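Local coordinates for protein GCN5-related N-acetyltransferase (Brucella abortus, PDB 7N1L) that probably transfers an acetyl group from acetyl-coenzyme A to an amine of its substrate, at residues Asp126-Lys131 and Arg135-Leu140; Phe91-Glu96 and Gly100-Gln105. All coordinates share one frame; numbering follows the deposited sequence.

Interaction 1: Asp126-Lys131 and Arg135-Leu140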
loop_
_atom_site.group_PDB
_atom_site.type_symbol
_atom_site.label_atom_id
_atom_site.label_comp_id
_atom_site.label_asym_id
_atom_site.label_seq_id
_atom_site.Cartn_x
_atom_site.Cartn_y
_atom_site.Cartn_z
ATOM N N ASP A 126 -4.452 -2.030 17.856
ATOM C CA ASP A 126 -3.519 -2.461 18.896
ATOM C C ASP A 126 -2.998 -3.867 18.625
ATOM O O ASP A 126 -1.802 -4.131 18.773
ATOM C CB ASP A 126 -4.179 -2.429 20.284
ATOM C CG ASP A 126 -4.257 -1.032 20.888
ATOM O OD1 ASP A 126 -3.666 -0.093 20.345
ATOM O OD2 ASP A 126 -4.872 -0.879 21.960
ATOM N N VAL A 127 -3.895 -4.798 18.278
ATOM C CA VAL A 127 -3.477 -6.161 17.953
ATOM C C VAL A 127 -2.555 -6.163 16.741
ATOM O O VAL A 127 -1.532 -6.859 16.715
ATOM C CB VAL A 127 -4.704 -7.059 17.719
ATOM C CG1 VAL A 127 -4.271 -8.384 17.059
ATOM C CG2 VAL A 127 -5.448 -7.324 19.030
ATOM N N LEU A 128 -2.893 -5.369 15.731
ATOM C CA LEU A 128 -2.045 -5.265 14.559
ATOM C C LEU A 128 -0.668 -4.715 14.905
ATOM O O LEU A 128 0.354 -5.220 14.420
ATOM C CB LEU A 128 -2.722 -4.373 13.532
ATOM C CG LEU A 128 -2.166 -4.468 12.129
ATOM C CD1 LEU A 128 -2.067 -5.944 11.593
ATOM C CD2 LEU A 128 -3.025 -3.582 11.263
ATOM N N ALA A 129 -0.622 -3.667 15.732
ATOM C CA ALA A 129 0.654 -3.076 16.120
ATOM C C ALA A 129 1.536 -4.077 16.858
ATOM O O ALA A 129 2.763 -4.057 16.698
ATOM C CB ALA A 129 0.413 -1.832 16.976
ATOM N N ASP A 130 0.932 -4.948 17.682
ATOM C CA ASP A 130 1.635 -5.980 18.443
ATOM C C ASP A 130 2.254 -7.074 17.566
ATOM O O ASP A 130 3.049 -7.884 18.063
ATOM C CB ASP A 130 0.668 -6.632 19.452
ATOM C CG ASP A 130 0.244 -5.682 20.582
ATOM O OD1 ASP A 130 0.729 -4.524 20.646
ATOM O OD2 ASP A 130 -0.592 -6.094 21.411
ATOM N N LYS A 131 1.890 -7.146 16.296
ATOM C CA LYS A 131 2.541 -8.060 15.373
ATOM C C LYS A 131 3.861 -7.509 14.843
ATOM O O LYS A 131 4.546 -8.212 14.097
ATOM C CB LYS A 131 1.593 -8.373 14.222
ATOM C CG LYS A 131 0.360 -9.172 14.657
ATOM C CD LYS A 131 -0.482 -9.521 13.456
ATOM C CE LYS A 131 -1.758 -10.253 13.838
ATOM N NZ LYS A 131 -1.507 -11.578 14.544
ATOM N N ARG A 135 6.617 -9.576 12.553
ATOM C CA ARG A 135 6.696 -9.327 11.125
ATOM C C ARG A 135 7.914 -8.515 10.699
ATOM O O ARG A 135 8.084 -8.302 9.500
ATOM C CB ARG A 135 5.427 -8.613 10.644
ATOM C CG ARG A 135 4.112 -9.358 10.925
ATOM C CD ARG A 135 4.011 -10.719 10.191
ATOM N NE ARG A 135 2.708 -11.325 10.419
ATOM C CZ ARG A 135 1.682 -11.223 9.583
ATOM N NH1 ARG A 135 1.804 -10.616 8.405
ATOM N NH2 ARG A 135 0.492 -11.705 9.952
ATOM N N SER A 136 8.779 -8.092 11.632
ATOM C CA SER A 136 9.885 -7.147 11.357
ATOM C C SER A 136 9.380 -5.853 10.726
ATOM O O SER A 136 9.924 -5.362 9.732
ATOM C CB SER A 136 10.985 -7.759 10.484
ATOM O OG SER A 136 11.690 -8.750 11.191
ATOM N N TRP A 137 8.318 -5.308 11.292
ATOM C CA TRP A 137 7.823 -4.017 10.852
ATOM C C TRP A 137 8.619 -2.906 11.512
ATOM O O TRP A 137 8.827 -2.926 12.727
ATOM C CB TRP A 137 6.349 -3.849 11.190
ATOM C CG TRP A 137 5.502 -4.641 10.292
ATOM C CD1 TRP A 137 5.897 -5.282 9.141
ATOM C CD2 TRP A 137 4.114 -4.931 10.467
ATOM N NE1 TRP A 137 4.823 -5.943 8.582
ATOM C CE2 TRP A 137 3.720 -5.753 9.382
ATOM C CE3 TRP A 137 3.167 -4.595 11.448
ATOM C CZ2 TRP A 137 2.403 -6.216 9.234
ATOM C CZ3 TRP A 137 1.859 -5.057 11.307
ATOM C CH2 TRP A 137 1.488 -5.855 10.208
ATOM N N SER A 138 9.108 -1.974 10.691
ATOM C CA SER A 138 9.622 -0.704 11.183
ATOM C C SER A 138 8.509 0.307 11.415
ATOM O O SER A 138 8.728 1.304 12.111
ATOM C CB SER A 138 10.646 -0.116 10.207
ATOM O OG SER A 138 10.021 0.220 8.985
ATOM N N LYS A 139 7.344 0.107 10.804
ATOM C CA LYS A 139 6.238 1.036 10.975
ATOM C C LYS A 139 4.927 0.382 10.561
ATOM O O LYS A 139 4.897 -0.633 9.866
ATOM C CB LYS A 139 6.450 2.325 10.170
ATOM C CG LYS A 139 6.657 2.141 8.670
ATOM C CD LYS A 139 6.964 3.507 8.037
ATOM C CE LYS A 139 7.181 3.422 6.538
ATOM N NZ LYS A 139 8.543 2.921 6.169
ATOM N N LEU A 140 3.842 1.036 10.953
ATOM C CA LEU A 140 2.497 0.731 10.504
ATOM C C LEU A 140 1.930 2.009 9.897
ATOM O O LEU A 140 1.865 3.037 10.572
ATOM C CB LEU A 140 1.643 0.247 11.667
ATOM C CG LEU A 140 0.178 0.009 11.407
ATOM C CD1 LEU A 140 0.035 -0.948 10.263
ATOM C CD2 LEU A 140 -0.480 -0.570 12.713
HETATM O O HOH W 1 0.125 -13.050 12.485
#
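Leu-128 brings its CD1 methyl to the rim of the Trp-137 indole. CD1 lies in the plane of the ring, 3.8 Å from CH2 of Trp-137, so the leucine meets the ring at its edge. The two side chains cross at about a right angle. CG of Leu-128 stands anti to the backbone N (chi1 -164°), which turns it toward the strand side. CD1 serves Trp-137, while CD2 reaches CD1 of Leu-140 at 4.2 Å. The carbonyl of the same leucine also touches the indole, with Leu-128 O 3.5 Å from CZ3 of Trp-137. That oxygen accepts a backbone bond from Lys-131 N as well.

In the GNAT fold this is the place where helix 120-129 gives way, through the short helix 132-135, to strand 137-144. Leu-128 of the helix is buried against Trp-137 and Leu-140 of the strand. Val-106 of adjacent strand 101-111 and Phe-91 of strand 84-96 beyond it add to the same apolar layer. Arg-135 N donates to Lys-131 O at 2.9 Å, and Ser-136, with positive phi, ends the short helix in a Schellman motif. CB of Arg-135 sits over one face of the Trp-137 ring, 3.4 Å above its plane. The arginine chain bends at chi2 (-63°), and its guanidinium passes close to the Lys-131 chain, with NH2 4.2 Å from CD of Lys-131. One water lies in the guanidinium plane and accepts from Arg-135 NH2 and from Lys-131 NZ. It links two like charges that are not in direct contact. NH1 of Arg-135 forms salt bridges with Glu-75 and Asp-93, which probably offset that charge. Asp-93 also accepts the indole N-H of Trp-137. Phe-171 of the second subunit packs on Ala-129, Trp-137 and Leu-140.

Interaction 2: Phe91-Glu96 and Gly100-Gln105; sequences FYDLPE and GLRAGQ
Arg-102 grips Asp-93 side-on across an antiparallel beta hairpin, strands 84-96 and 101-111 of the central GNAT sheet. The carboxylate and guanidinium planes are turned 66° apart. NE of Arg-102 forms a salt bridge with OD1 of Asp-93 at 2.8 Å, coming from above the carboxylate plane. NH2 donates to the backbone O of Asp-93 at 2.7 Å, from above the carbonyl plane. The chain bends at chi3 (72°), which lays one guanidinium face over the Leu-94 to Pro-95 peptide. NH1 has a salt bridge to Asp-71 of the second subunit.

Tyr-92, Leu-94, Ala-103 and Gln-105 share the other face of the sheet. The Tyr-92 ring and the Gln-105 amide stand nearly perpendicular, 84° apart. The Gln-105 chain runs out extended from CG, and its OE1 lies 3.4 Å from CD1 of Leu-94. Its NE2 bonds to Asp-107 and to Gln-105 of the second subunit.

Leu-94 and Ala-103 exchange two backbone bonds, as do Tyr-92 and Gln-105. Near the turn, Gly-100 and Leu-101 both face Glu-96 in a G1 beta bulge. There Glu-96 N donates to Leu-101 O at 2.8 Å, and Gly-100 N donates to Glu-96 O at 2.9 Å.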
loop_
_atom_site.group_PDB
_atom_site.type_symbol
_atom_site.label_atom_id
_atom_site.label_comp_id
_atom_site.label_asym_id
_atom_site.label_seq_id
_atom_site.Cartn_x
_atom_site.Cartn_y
_atom_site.Cartn_z
ATOM N N PHE A 91 -5.180 -5.272 6.154
ATOM C CA PHE A 91 -3.813 -4.767 6.175
ATOM C C PHE A 91 -2.923 -5.547 5.230
ATOM O O PHE A 91 -3.174 -6.716 4.928
ATOM C CB PHE A 91 -3.211 -4.825 7.576
ATOM C CG PHE A 91 -3.008 -6.210 8.113
ATOM C CD1 PHE A 91 -4.065 -6.903 8.701
ATOM C CD2 PHE A 91 -1.751 -6.795 8.116
ATOM C CE1 PHE A 91 -3.870 -8.179 9.243
ATOM C CE2 PHE A 91 -1.552 -8.066 8.648
ATOM C CZ PHE A 91 -2.612 -8.751 9.210
ATOM N N TYR A 92 -1.825 -4.896 4.827
ATOM C CA TYR A 92 -0.840 -5.489 3.943
ATOM C C TYR A 92 0.493 -5.557 4.665
ATOM O O TYR A 92 0.889 -4.608 5.341
ATOM C CB TYR A 92 -0.713 -4.694 2.638
ATOM C CG TYR A 92 -2.071 -4.361 2.087
ATOM C CD1 TYR A 92 -2.930 -5.362 1.687
ATOM C CD2 TYR A 92 -2.464 -3.061 1.901
ATOM C CE1 TYR A 92 -4.182 -5.090 1.209
ATOM C CE2 TYR A 92 -3.711 -2.775 1.399
ATOM C CZ TYR A 92 -4.573 -3.803 1.061
ATOM O OH TYR A 92 -5.832 -3.545 0.537
ATOM N N ASP A 93 1.163 -6.688 4.555
ATOM C CA ASP A 93 2.521 -6.859 5.068
ATOM C C ASP A 93 3.441 -6.634 3.863
ATOM O O ASP A 93 3.598 -7.518 3.019
ATOM C CB ASP A 93 2.708 -8.243 5.687
ATOM C CG ASP A 93 4.092 -8.428 6.333
ATOM O OD1 ASP A 93 5.015 -7.646 6.022
ATOM O OD2 ASP A 93 4.296 -9.395 7.104
ATOM N N LEU A 94 4.008 -5.451 3.767
ATOM C CA LEU A 94 4.698 -4.999 2.561
ATOM C C LEU A 94 6.193 -4.823 2.783
ATOM O O LEU A 94 6.633 -4.518 3.893
ATOM C CB LEU A 94 4.129 -3.674 2.048
ATOM C CG LEU A 94 2.697 -3.702 1.547
ATOM C CD1 LEU A 94 2.238 -2.311 1.186
ATOM C CD2 LEU A 94 2.571 -4.642 0.351
ATOM N N PRO A 95 7.009 -5.005 1.749
ATOM C CA PRO A 95 8.431 -4.691 1.899
ATOM C C PRO A 95 8.601 -3.197 2.091
ATOM O O PRO A 95 7.790 -2.401 1.619
ATOM C CB PRO A 95 9.050 -5.182 0.584
ATOM C CG PRO A 95 7.936 -5.139 -0.400
ATOM C CD PRO A 95 6.698 -5.518 0.399
ATOM N N GLU A 96 9.623 -2.830 2.865
ATOM C CA GLU A 96 9.992 -1.439 3.133
ATOM C C GLU A 96 11.388 -1.214 2.573
ATOM O O GLU A 96 12.393 -1.511 3.242
ATOM C CB GLU A 96 9.927 -1.139 4.631
ATOM C CG GLU A 96 9.658 0.314 4.953
ATOM C CD GLU A 96 10.751 1.227 4.413
ATOM O OE1 GLU A 96 11.843 1.245 5.037
ATOM O OE2 GLU A 96 10.523 1.905 3.365
ATOM N N GLY A 100 15.005 -1.807 4.439
ATOM C CA GLY A 100 15.262 -3.200 4.178
ATOM C C GLY A 100 14.494 -4.152 5.054
ATOM O O GLY A 100 14.805 -5.345 5.057
ATOM N N LEU A 101 13.565 -3.651 5.860
ATOM C CA LEU A 101 12.656 -4.446 6.677
ATOM C C LEU A 101 11.281 -4.425 6.003
ATOM O O LEU A 101 11.168 -4.190 4.801
ATOM C CB LEU A 101 12.640 -3.916 8.119
ATOM C CG LEU A 101 13.994 -3.875 8.837
ATOM C CD1 LEU A 101 13.907 -3.049 10.098
ATOM C CD2 LEU A 101 14.456 -5.281 9.157
ATOM N N ARG A 102 10.235 -4.679 6.757
ATOM C CA ARG A 102 8.891 -4.624 6.204
ATOM C C ARG A 102 8.099 -3.544 6.931
ATOM O O ARG A 102 8.571 -2.946 7.896
ATOM C CB ARG A 102 8.212 -6.011 6.285
ATOM C CG ARG A 102 8.971 -7.099 5.443
ATOM C CD ARG A 102 8.201 -8.420 5.212
ATOM N NE ARG A 102 7.085 -8.283 4.276
ATOM C CZ ARG A 102 7.160 -8.470 2.961
ATOM N NH1 ARG A 102 8.297 -8.783 2.373
ATOM N NH2 ARG A 102 6.056 -8.362 2.224
ATOM N N ALA A 103 6.890 -3.288 6.442
ATOM C CA ALA A 103 5.971 -2.364 7.082
ATOM C C ALA A 103 4.547 -2.857 6.855
ATOM O O ALA A 103 4.265 -3.532 5.864
ATOM C CB ALA A 103 6.131 -0.931 6.537
ATOM N N GLY A 104 3.655 -2.541 7.802
ATOM C CA GLY A 104 2.235 -2.827 7.633
ATOM C C GLY A 104 1.478 -1.628 7.084
ATOM O O GLY A 104 1.794 -0.480 7.386
ATOM N N GLN A 105 0.436 -1.887 6.301
ATOM C CA GLN A 105 -0.332 -0.798 5.706
ATOM C C GLN A 105 -1.810 -1.120 5.839
ATOM O O GLN A 105 -2.242 -2.205 5.437
ATOM C CB GLN A 105 0.041 -0.577 4.240
ATOM C CG GLN A 105 -0.782 0.528 3.533
ATOM C CD GLN A 105 -0.368 0.717 2.068
ATOM O OE1 GLN A 105 0.810 0.668 1.761
ATOM N NE2 GLN A 105 -1.333 0.915 1.175
#

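Following the chain from the N terminus, strand 84-96 is the first to take part, after strands 28-32 and 74-81. Interaction 2 closes the hairpin turn between it and strand 101-111. The chain then runs through helix 120-129, and interaction 1 closes the short helical connection to strand 137-144. The two contacts are in series and neither nests in nor crosses the other. They meet in the sheet, because strand 137-144 lies beside strand 101-111. Ser-138 N probably bonds to Arg-102 O at 3.0 Å, and Leu-140 CD1 packs on Gly-104 O at 3.4 Å. Interaction 1 ties the helix to the sheet, while interaction 2 joins two of its strands. Both also touch the second subunit.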